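Local coordinates for protein sesquisabinene B synthase 2 (Santalum album, PDB 6A2A) that probably catalyses the magnesium-dependent cyclisation of farnesyl diphosphate to the sesquiterpene sesquisabinene B, as a plant terpene synthase of the Tpsb subfamily, at residues E77-L82 / D114-D119; G162-Y167 / A204-H209; Y95-E100 / L242-L247. All blocks are in the same frame, centred on the assembly; numbering follows the deposited sequence.

Contact 1 (E77-L82 / D114-D119); sequences EPLTKL and DAWWID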
loop_
_atom_site.group_PDB
_atom_site.type_symbol
_atom_site.label_atom_id
_atom_site.label_comp_id
_atom_site.label_asym_id
_atom_site.label_seq_id
_atom_site.Cartn_x
_atom_site.Cartn_y
_atom_site.Cartn_z
ATOM N N GLU A 77 16.374 41.768 -25.009
ATOM C CA GLU A 77 16.683 42.870 -24.134
ATOM C C GLU A 77 16.577 42.370 -22.684
ATOM O O GLU A 77 15.796 41.450 -22.417
ATOM C CB GLU A 77 15.730 44.043 -24.346
ATOM C CG GLU A 77 15.810 44.647 -25.748
ATOM C CD GLU A 77 17.199 45.112 -26.137
ATOM O OE1 GLU A 77 17.887 45.724 -25.304
ATOM O OE2 GLU A 77 17.576 44.856 -27.286
ATOM N N PRO A 78 17.391 42.926 -21.776
ATOM C CA PRO A 78 17.479 42.382 -20.412
ATOM C C PRO A 78 16.149 42.438 -19.647
ATOM O O PRO A 78 15.816 41.489 -18.917
ATOM C CB PRO A 78 18.466 43.278 -19.665
ATOM C CG PRO A 78 18.601 44.500 -20.577
ATOM C CD PRO A 78 18.479 43.889 -21.948
ATOM N N LEU A 79 15.415 43.534 -19.761
ATOM C CA LEU A 79 14.120 43.571 -19.053
ATOM C C LEU A 79 13.212 42.478 -19.611
ATOM O O LEU A 79 12.491 41.802 -18.855
ATOM C CB LEU A 79 13.488 44.951 -19.178
ATOM C CG LEU A 79 12.138 45.090 -18.482
ATOM C CD1 LEU A 79 12.272 44.814 -16.988
ATOM C CD2 LEU A 79 11.556 46.470 -18.732
ATOM N N THR A 80 13.240 42.289 -20.930
ATOM C CA THR A 80 12.372 41.351 -21.586
ATOM C C THR A 80 12.754 39.941 -21.120
ATOM O O THR A 80 11.903 39.125 -20.889
ATOM C CB THR A 80 12.455 41.514 -23.118
ATOM O OG1 THR A 80 12.036 42.861 -23.403
ATOM C CG2 THR A 80 11.588 40.530 -23.854
ATOM N N LYS A 81 14.049 39.667 -20.968
ATOM C CA LYS A 81 14.466 38.360 -20.505
ATOM C C LYS A 81 14.017 38.169 -19.042
ATOM O O LYS A 81 13.575 37.091 -18.715
ATOM C CB LYS A 81 15.987 38.201 -20.663
ATOM C CG LYS A 81 16.570 36.851 -20.246
ATOM C CD LYS A 81 15.929 35.619 -20.899
ATOM C CE LYS A 81 16.104 35.506 -22.402
ATOM N NZ LYS A 81 17.473 35.099 -22.769
ATOM N N LEU A 82 14.112 39.176 -18.202
ATOM C CA LEU A 82 13.675 38.968 -16.776
ATOM C C LEU A 82 12.167 38.685 -16.774
ATOM O O LEU A 82 11.671 37.855 -16.035
ATOM C CB LEU A 82 13.971 40.189 -15.929
ATOM C CG LEU A 82 15.435 40.460 -15.566
ATOM C CD1 LEU A 82 15.524 41.639 -14.669
ATOM C CD2 LEU A 82 16.135 39.275 -14.918
ATOM N N ASP A 114 23.488 49.828 -17.241
ATOM C CA ASP A 114 22.326 49.787 -16.371
ATOM C C ASP A 114 21.204 50.732 -16.831
ATOM O O ASP A 114 20.201 50.878 -16.147
ATOM C CB ASP A 114 22.750 50.197 -14.971
ATOM C CG ASP A 114 23.597 49.142 -14.279
ATOM O OD1 ASP A 114 23.449 47.948 -14.566
ATOM O OD2 ASP A 114 24.439 49.524 -13.437
ATOM N N ALA A 115 21.337 51.382 -17.994
ATOM C CA ALA A 115 20.322 52.364 -18.383
ATOM C C ALA A 115 18.952 51.695 -18.589
ATOM O O ALA A 115 17.928 52.355 -18.519
ATOM C CB ALA A 115 20.769 53.114 -19.630
ATOM N N TRP A 116 18.918 50.419 -18.890
ATOM C CA TRP A 116 17.632 49.737 -19.050
ATOM C C TRP A 116 16.815 49.663 -17.738
ATOM O O TRP A 116 15.591 49.515 -17.801
ATOM C CB TRP A 116 17.858 48.368 -19.681
ATOM C CG TRP A 116 18.618 47.420 -18.810
ATOM C CD1 TRP A 116 19.972 47.306 -18.679
ATOM C CD2 TRP A 116 18.045 46.489 -17.882
ATOM N NE1 TRP A 116 20.283 46.323 -17.776
ATOM C CE2 TRP A 116 19.120 45.821 -17.253
ATOM C CE3 TRP A 116 16.735 46.163 -17.537
ATOM C CZ2 TRP A 116 18.915 44.825 -16.306
ATOM C CZ3 TRP A 116 16.532 45.140 -16.636
ATOM C CH2 TRP A 116 17.603 44.491 -16.030
ATOM N N TRP A 117 17.393 49.806 -16.547
ATOM C CA TRP A 117 16.521 49.759 -15.373
ATOM C C TRP A 117 16.549 51.018 -14.516
ATOM O O TRP A 117 15.604 51.341 -13.798
ATOM C CB TRP A 117 16.847 48.493 -14.569
ATOM C CG TRP A 117 18.254 48.391 -14.050
ATOM C CD1 TRP A 117 19.300 47.764 -14.655
ATOM C CD2 TRP A 117 18.736 48.820 -12.776
ATOM N NE1 TRP A 117 20.407 47.778 -13.838
ATOM C CE2 TRP A 117 20.088 48.433 -12.685
ATOM C CE3 TRP A 117 18.166 49.491 -11.691
ATOM C CZ2 TRP A 117 20.863 48.675 -11.556
ATOM C CZ3 TRP A 117 18.930 49.726 -10.579
ATOM C CH2 TRP A 117 20.273 49.355 -10.526
ATOM N N ILE A 118 17.631 51.777 -14.546
ATOM C CA ILE A 118 17.728 52.943 -13.729
ATOM C C ILE A 118 16.550 53.890 -14.001
ATOM O O ILE A 118 16.268 54.197 -15.186
ATOM C CB ILE A 118 19.086 53.625 -14.035
ATOM C CG1 ILE A 118 20.244 52.780 -13.497
ATOM C CG2 ILE A 118 19.119 55.040 -13.498
ATOM C CD1 ILE A 118 20.326 52.781 -12.017
ATOM N N ASP A 119 15.958 54.438 -12.958
ATOM C CA ASP A 119 14.800 55.364 -13.097
ATOM C C ASP A 119 13.508 54.740 -13.667
ATOM O O ASP A 119 12.536 55.453 -13.935
ATOM C CB ASP A 119 15.160 56.583 -13.996
ATOM C CG ASP A 119 16.272 57.416 -13.431
ATOM O OD1 ASP A 119 16.220 57.713 -12.228
ATOM O OD2 ASP A 119 17.192 57.798 -14.195
#

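Contact 2 (G162-Y167 / A204-H209); sequences GLLSLY and AKKVSH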
loop_
_atom_site.group_PDB
_atom_site.type_symbol
_atom_site.label_atom_id
_atom_site.label_comp_id
_atom_site.label_asym_id
_atom_site.label_seq_id
_atom_site.Cartn_x
_atom_site.Cartn_y
_atom_site.Cartn_z
ATOM N N GLY A 162 4.278 49.501 -12.341
ATOM C CA GLY A 162 5.421 49.891 -11.451
ATOM C C GLY A 162 5.131 49.637 -9.976
ATOM O O GLY A 162 5.948 49.005 -9.262
ATOM N N LEU A 163 4.002 50.116 -9.512
ATOM C CA LEU A 163 3.599 49.943 -8.146
ATOM C C LEU A 163 3.524 48.453 -7.816
ATOM O O LEU A 163 3.958 48.077 -6.741
ATOM C CB LEU A 163 2.249 50.578 -7.838
ATOM C CG LEU A 163 2.180 52.101 -7.805
ATOM C CD1 LEU A 163 0.740 52.522 -7.577
ATOM C CD2 LEU A 163 3.072 52.691 -6.718
ATOM N N LEU A 164 2.894 47.653 -8.669
ATOM C CA LEU A 164 2.727 46.202 -8.383
ATOM C C LEU A 164 4.106 45.555 -8.343
ATOM O O LEU A 164 4.368 44.700 -7.481
ATOM C CB LEU A 164 1.879 45.532 -9.470
ATOM C CG LEU A 164 1.688 44.015 -9.348
ATOM C CD1 LEU A 164 0.997 43.688 -8.026
ATOM C CD2 LEU A 164 0.869 43.456 -10.493
ATOM N N SER A 165 5.003 45.937 -9.246
ATOM C CA SER A 165 6.326 45.279 -9.200
ATOM C C SER A 165 7.083 45.672 -7.916
ATOM O O SER A 165 7.746 44.800 -7.259
ATOM C CB SER A 165 7.105 45.617 -10.436
ATOM O OG SER A 165 6.554 44.980 -11.569
ATOM N N LEU A 166 6.945 46.887 -7.460
ATOM C CA LEU A 166 7.588 47.326 -6.220
ATOM C C LEU A 166 7.029 46.552 -5.020
ATOM O O LEU A 166 7.770 46.090 -4.140
ATOM C CB LEU A 166 7.327 48.814 -6.025
ATOM C CG LEU A 166 7.883 49.458 -4.760
ATOM C CD1 LEU A 166 9.394 49.352 -4.743
ATOM C CD2 LEU A 166 7.458 50.895 -4.663
ATOM N N TYR A 167 5.691 46.462 -4.983
ATOM C CA TYR A 167 5.004 45.686 -3.963
ATOM C C TYR A 167 5.600 44.286 -3.931
ATOM O O TYR A 167 5.947 43.827 -2.835
ATOM C CB TYR A 167 3.500 45.608 -4.235
ATOM C CG TYR A 167 2.733 44.664 -3.331
ATOM C CD1 TYR A 167 2.211 45.101 -2.127
ATOM C CD2 TYR A 167 2.413 43.403 -3.758
ATOM C CE1 TYR A 167 1.413 44.285 -1.337
ATOM C CE2 TYR A 167 1.680 42.540 -2.955
ATOM C CZ TYR A 167 1.127 43.006 -1.767
ATOM O OH TYR A 167 0.366 42.140 -1.017
ATOM N N ALA A 204 -5.881 44.398 -13.399
ATOM C CA ALA A 204 -6.865 44.380 -12.296
ATOM C C ALA A 204 -6.810 43.061 -11.524
ATOM O O ALA A 204 -6.895 43.049 -10.274
ATOM C CB ALA A 204 -8.286 44.560 -12.787
ATOM N N LYS A 205 -6.755 41.985 -12.281
ATOM C CA LYS A 205 -6.733 40.651 -11.699
ATOM C C LYS A 205 -5.452 40.485 -10.887
ATOM O O LYS A 205 -5.491 40.019 -9.729
ATOM C CB LYS A 205 -6.736 39.544 -12.744
ATOM C CG LYS A 205 -8.037 39.268 -13.473
ATOM C CD LYS A 205 -7.974 37.973 -14.314
ATOM C CE LYS A 205 -7.632 36.765 -13.457
ATOM N NZ LYS A 205 -7.624 35.473 -14.203
ATOM N N LYS A 206 -4.341 40.804 -11.500
ATOM C CA LYS A 206 -3.030 40.599 -10.857
ATOM C C LYS A 206 -2.911 41.446 -9.600
ATOM O O LYS A 206 -2.312 40.964 -8.599
ATOM C CB LYS A 206 -1.864 40.943 -11.781
ATOM C CG LYS A 206 -1.651 39.899 -12.853
ATOM C CD LYS A 206 -0.244 39.823 -13.353
ATOM C CE LYS A 206 0.159 41.039 -14.132
ATOM N NZ LYS A 206 1.511 40.873 -14.721
ATOM N N VAL A 207 -3.492 42.659 -9.587
ATOM C CA VAL A 207 -3.334 43.528 -8.407
ATOM C C VAL A 207 -4.130 42.976 -7.222
ATOM O O VAL A 207 -3.653 42.945 -6.088
ATOM C CB VAL A 207 -3.721 44.983 -8.711
ATOM C CG1 VAL A 207 -3.995 45.770 -7.455
ATOM C CG2 VAL A 207 -2.657 45.632 -9.547
ATOM N N SER A 208 -5.358 42.568 -7.500
ATOM C CA SER A 208 -6.248 42.023 -6.517
ATOM C C SER A 208 -5.632 40.760 -5.889
ATOM O O SER A 208 -5.680 40.563 -4.644
ATOM C CB SER A 208 -7.567 41.769 -7.198
ATOM O OG SER A 208 -8.461 41.205 -6.306
ATOM N N HIS A 209 -5.104 39.925 -6.754
ATOM C CA HIS A 209 -4.482 38.673 -6.389
ATOM C C HIS A 209 -3.288 38.963 -5.494
ATOM O O HIS A 209 -3.113 38.322 -4.443
ATOM C CB HIS A 209 -4.076 37.929 -7.631
ATOM C CG HIS A 209 -3.636 36.516 -7.455
ATOM N ND1 HIS A 209 -4.539 35.504 -7.236
ATOM C CD2 HIS A 209 -2.445 35.918 -7.646
ATOM C CE1 HIS A 209 -3.926 34.335 -7.298
ATOM N NE2 HIS A 209 -2.639 34.548 -7.548
#

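Contact 3 (Y95-E100 / L242-L247); sequences YQFETE and LRYAKL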
loop_
_atom_site.group_PDB
_atom_site.type_symbol
_atom_site.label_atom_id
_atom_site.label_comp_id
_atom_site.label_asym_id
_atom_site.label_seq_id
_atom_site.Cartn_x
_atom_site.Cartn_y
_atom_site.Cartn_z
ATOM N N TYR A 95 11.150 24.329 -12.472
ATOM C CA TYR A 95 11.778 23.019 -12.163
ATOM C C TYR A 95 12.216 22.301 -13.443
ATOM O O TYR A 95 13.117 21.435 -13.379
ATOM C CB TYR A 95 10.836 22.126 -11.342
ATOM C CG TYR A 95 9.771 21.434 -12.157
ATOM C CD1 TYR A 95 8.691 22.124 -12.698
ATOM C CD2 TYR A 95 9.868 20.087 -12.460
ATOM C CE1 TYR A 95 7.759 21.485 -13.498
ATOM C CE2 TYR A 95 8.920 19.434 -13.201
ATOM C CZ TYR A 95 7.890 20.142 -13.772
ATOM O OH TYR A 95 6.986 19.461 -14.514
ATOM N N GLN A 96 11.612 22.637 -14.586
ATOM C CA GLN A 96 12.042 22.068 -15.870
ATOM C C GLN A 96 13.211 22.842 -16.513
ATOM O O GLN A 96 13.811 22.303 -17.444
ATOM C CB GLN A 96 10.886 22.038 -16.879
ATOM C CG GLN A 96 9.744 21.086 -16.584
ATOM C CD GLN A 96 10.054 19.652 -16.924
ATOM O OE1 GLN A 96 11.221 19.265 -16.968
ATOM N NE2 GLN A 96 9.025 18.840 -17.073
ATOM N N PHE A 97 13.579 24.013 -16.046
ATOM C CA PHE A 97 14.519 24.908 -16.762
ATOM C C PHE A 97 15.495 25.503 -15.762
ATOM O O PHE A 97 15.909 26.602 -15.923
ATOM C CB PHE A 97 13.748 25.986 -17.542
ATOM C CG PHE A 97 12.804 25.411 -18.559
ATOM C CD1 PHE A 97 13.279 24.752 -19.696
ATOM C CD2 PHE A 97 11.431 25.541 -18.419
ATOM C CE1 PHE A 97 12.412 24.186 -20.612
ATOM C CE2 PHE A 97 10.572 24.989 -19.355
ATOM C CZ PHE A 97 11.053 24.331 -20.464
ATOM N N GLU A 98 15.917 24.748 -14.737
ATOM C CA GLU A 98 16.647 25.362 -13.647
ATOM C C GLU A 98 17.999 25.927 -14.139
ATOM O O GLU A 98 18.386 27.032 -13.767
ATOM C CB GLU A 98 16.906 24.344 -12.535
ATOM C CG GLU A 98 15.652 23.927 -11.782
ATOM C CD GLU A 98 15.102 24.927 -10.784
ATOM O OE1 GLU A 98 15.634 26.055 -10.660
ATOM O OE2 GLU A 98 14.074 24.578 -10.135
ATOM N N THR A 99 18.704 25.147 -14.930
ATOM C CA THR A 99 20.009 25.552 -15.482
ATOM C C THR A 99 19.844 26.811 -16.343
ATOM O O THR A 99 20.521 27.806 -16.151
ATOM C CB THR A 99 20.637 24.381 -16.255
ATOM O OG1 THR A 99 21.108 23.487 -15.240
ATOM C CG2 THR A 99 21.758 24.805 -17.173
ATOM N N GLU A 100 18.914 26.756 -17.266
ATOM C CA GLU A 100 18.761 27.843 -18.242
ATOM C C GLU A 100 18.282 29.122 -17.549
ATOM O O GLU A 100 18.712 30.217 -17.919
ATOM C CB GLU A 100 17.763 27.456 -19.326
ATOM C CG GLU A 100 18.171 26.227 -20.117
ATOM C CD GLU A 100 17.921 24.870 -19.496
ATOM O OE1 GLU A 100 17.382 24.817 -18.364
ATOM O OE2 GLU A 100 18.293 23.866 -20.137
ATOM N N LEU A 242 2.891 29.142 -23.398
ATOM C CA LEU A 242 1.570 28.889 -22.863
ATOM C C LEU A 242 1.185 27.444 -23.146
ATOM O O LEU A 242 0.729 26.731 -22.234
ATOM C CB LEU A 242 0.521 29.859 -23.431
ATOM C CG LEU A 242 -0.921 29.562 -23.015
ATOM C CD1 LEU A 242 -1.104 29.755 -21.504
ATOM C CD2 LEU A 242 -1.932 30.412 -23.777
ATOM N N ARG A 243 1.354 27.009 -24.396
ATOM C CA ARG A 243 1.009 25.669 -24.768
ATOM C C ARG A 243 1.797 24.651 -23.927
ATOM O O ARG A 243 1.222 23.648 -23.464
ATOM C CB ARG A 243 1.277 25.458 -26.268
ATOM C CG ARG A 243 0.209 26.071 -27.173
ATOM C CD ARG A 243 0.623 26.076 -28.651
ATOM N NE ARG A 243 0.824 24.728 -29.183
ATOM C CZ ARG A 243 1.822 24.375 -29.993
ATOM N NH1 ARG A 243 2.030 23.096 -30.266
ATOM N NH2 ARG A 243 2.631 25.297 -30.490
ATOM N N TYR A 244 3.092 24.862 -23.751
ATOM C CA TYR A 244 3.925 23.967 -22.952
ATOM C C TYR A 244 3.449 23.969 -21.478
ATOM O O TYR A 244 3.410 22.903 -20.857
ATOM C CB TYR A 244 5.402 24.345 -22.994
ATOM C CG TYR A 244 6.279 23.403 -22.207
ATOM C CD1 TYR A 244 6.322 22.051 -22.486
ATOM C CD2 TYR A 244 6.993 23.855 -21.118
ATOM C CE1 TYR A 244 7.054 21.168 -21.711
ATOM C CE2 TYR A 244 7.760 22.987 -20.349
ATOM C CZ TYR A 244 7.768 21.640 -20.630
ATOM O OH TYR A 244 8.557 20.797 -19.917
ATOM N N ALA A 245 3.095 25.128 -20.974
ATOM C CA ALA A 245 2.629 25.294 -19.578
ATOM C C ALA A 245 1.379 24.458 -19.303
ATOM O O ALA A 245 1.296 23.753 -18.268
ATOM C CB ALA A 245 2.376 26.752 -19.261
ATOM N N LYS A 246 0.450 24.445 -20.246
ATOM C CA LYS A 246 -0.764 23.651 -20.110
ATOM C C LYS A 246 -0.459 22.158 -20.219
ATOM O O LYS A 246 -1.038 21.328 -19.499
ATOM C CB LYS A 246 -1.793 24.061 -21.166
ATOM C CG LYS A 246 -2.284 25.498 -21.036
ATOM C CD LYS A 246 -3.361 25.837 -22.043
ATOM C CE LYS A 246 -3.907 27.226 -21.841
ATOM N NZ LYS A 246 -4.869 27.569 -22.914
ATOM N N LEU A 247 0.440 21.779 -21.131
ATOM C CA LEU A 247 0.737 20.389 -21.344
ATOM C C LEU A 247 1.464 19.795 -20.123
ATOM O O LEU A 247 1.142 18.688 -19.666
ATOM C CB LEU A 247 1.608 20.313 -22.610
ATOM C CG LEU A 247 1.600 19.035 -23.438
ATOM C CD1 LEU A 247 0.201 18.591 -23.805
ATOM C CD2 LEU A 247 2.396 19.263 -24.716
#

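Contact 1 (E77-L82 / D114-D119)
With chi1 at 66°, W116 holds CG between its own backbone N and carbonyl carbon, and this turn lays the indole against P78, L79 and L82 on the first turns of helix 78-90. P78 covers most of the ring. Its CG sits over one face of the indole, 3.4 Å from the centroid of the five-membered ring of W116 and only 10° off the ring normal, a CH-pi contact, while P78 CB spans toward the six-membered ring, 3.6 Å from W116 CE2. Proline suits this place twice: it has no N-H to offer, which costs nothing in the first turn of a helix, right after the N-cap residue E77, and its ring presents firm CH groups to the aromatic face. L79 adds its CB, 3.8 Å from W116 CE3. At the edge of the ring, L82 CD1 approaches W116 CH2 to 3.8 Å. W117 CD1 lies over the opposite face of W116, so the ring is held between P78 and W117. The indole of W117 is itself tethered by a bent hydrogen bond from W117 NE1 to D114 OD1, 3.1 Å long. The contact thus pins the loop between helices 98-110 and 121-133 to the start of helix 78-90. Y111 touches P78 and meets W116 nearly at right angles, V108 of helix 98-110 touches L82 and W116, and from helix 121-133 R127 packs on W116 and A123 on L79.

Contact 2 (G162-Y167 / A204-H209)
L164 reaches across to K206 and V207, joining helix 160-170 to helix 201-212 in the N-terminal helical domain. Its CB leaves the backbone toward the other helix, and CG stands anti to the backbone N (chi1 177°), which carries the side chain toward helix 201-212. There CG branches. CD2 is the nearer branch, with L164 CD2 lying 3.9 Å from K206 CB and 4.3 Å from V207 CG2, while L164 CD1 lies 4.4 Å from V207 CG2. On the same helix, L203 one turn before and A210 one turn after also touch L164. A leucine, branched at CG, fits such a place because one methyl can settle between two neighbouring side chains of the facing helix, while valine offers a compact methyl. K206 contributes only the base of its chain: the side chain crosses that of L164 at about a right angle, and the bend at chi3 belongs to a course that takes NZ to a salt bridge with E234. The lysine thus divides its labour, with hydrocarbon turned to the leucine and charge carried to an acidic partner. The contact itself is consequently dispersive, aliphatic carbon on aliphatic carbon, and the polar link between the helices lies beside it, in a hydrogen bond from Y167 OH to A210 O.

Contact 3 (Y95-E100 / L242-L247)
Two parts of the all-helical plant terpene synthase fold meet here: the turn leading into helix 98-110 of the N-terminal domain, and the long helix 239-270. Y244 of the long helix reaches across to Q96 and F97. Its CG lies anti to the backbone N (chi1 -178°), which sends the phenol straight out from the helix. The F97 ring presents its edge, with F97 CZ and F97 CE2 each 3.6 Å from Y244 CE2. The ring planes stand 64° apart and the centroids of F97 and Y244 are 5.8 Å from each other, an oblique meeting. Phenylalanine suits its place, since the same ring also touches K65, V68 and I72 of helix 55-73 and so packs against two helices at once. Tyrosine offers two surfaces: its ring carbons meet F97, while its hydroxyl packs against the folded side chain of Q96 in van der Waals contact. The bend of Q96 at chi2 (-78°) brings its amide over toward that oxygen, and Q96 CG and Q96 CD each come within 3.5 Å of Y244 OH. The amide is engaged by others, Q96 OE1 accepting from K65 and Q96 NE2 donating to D248, one turn beyond Y244. Q96 NE2 also lies 3.5 Å from Y244 OH, but the angle rules out a hydrogen bond.

Contacts 2 and 3 each lie on the same side of the chain's centre as contact 1, and none touches another or an annotated metal site. Contacts 2 and 3 are buried, whereas contact 1 is only partly so and lies farthest of the three from the chain's centre (about 31 Å from contact centre to chain centre, against about 21 Å); there a loop rather than a helix supplies the second side. Contacts 1 and 3 share a neighbourhood: helix 78-90 leads to helix 98-110, whose start takes part in contact 3 and whose V108 touches L82 and W116 of contact 1. Contact 1 is proline on indole, contact 2 aliphatic between two helices, and contact 3 an aromatic pair beside an amide.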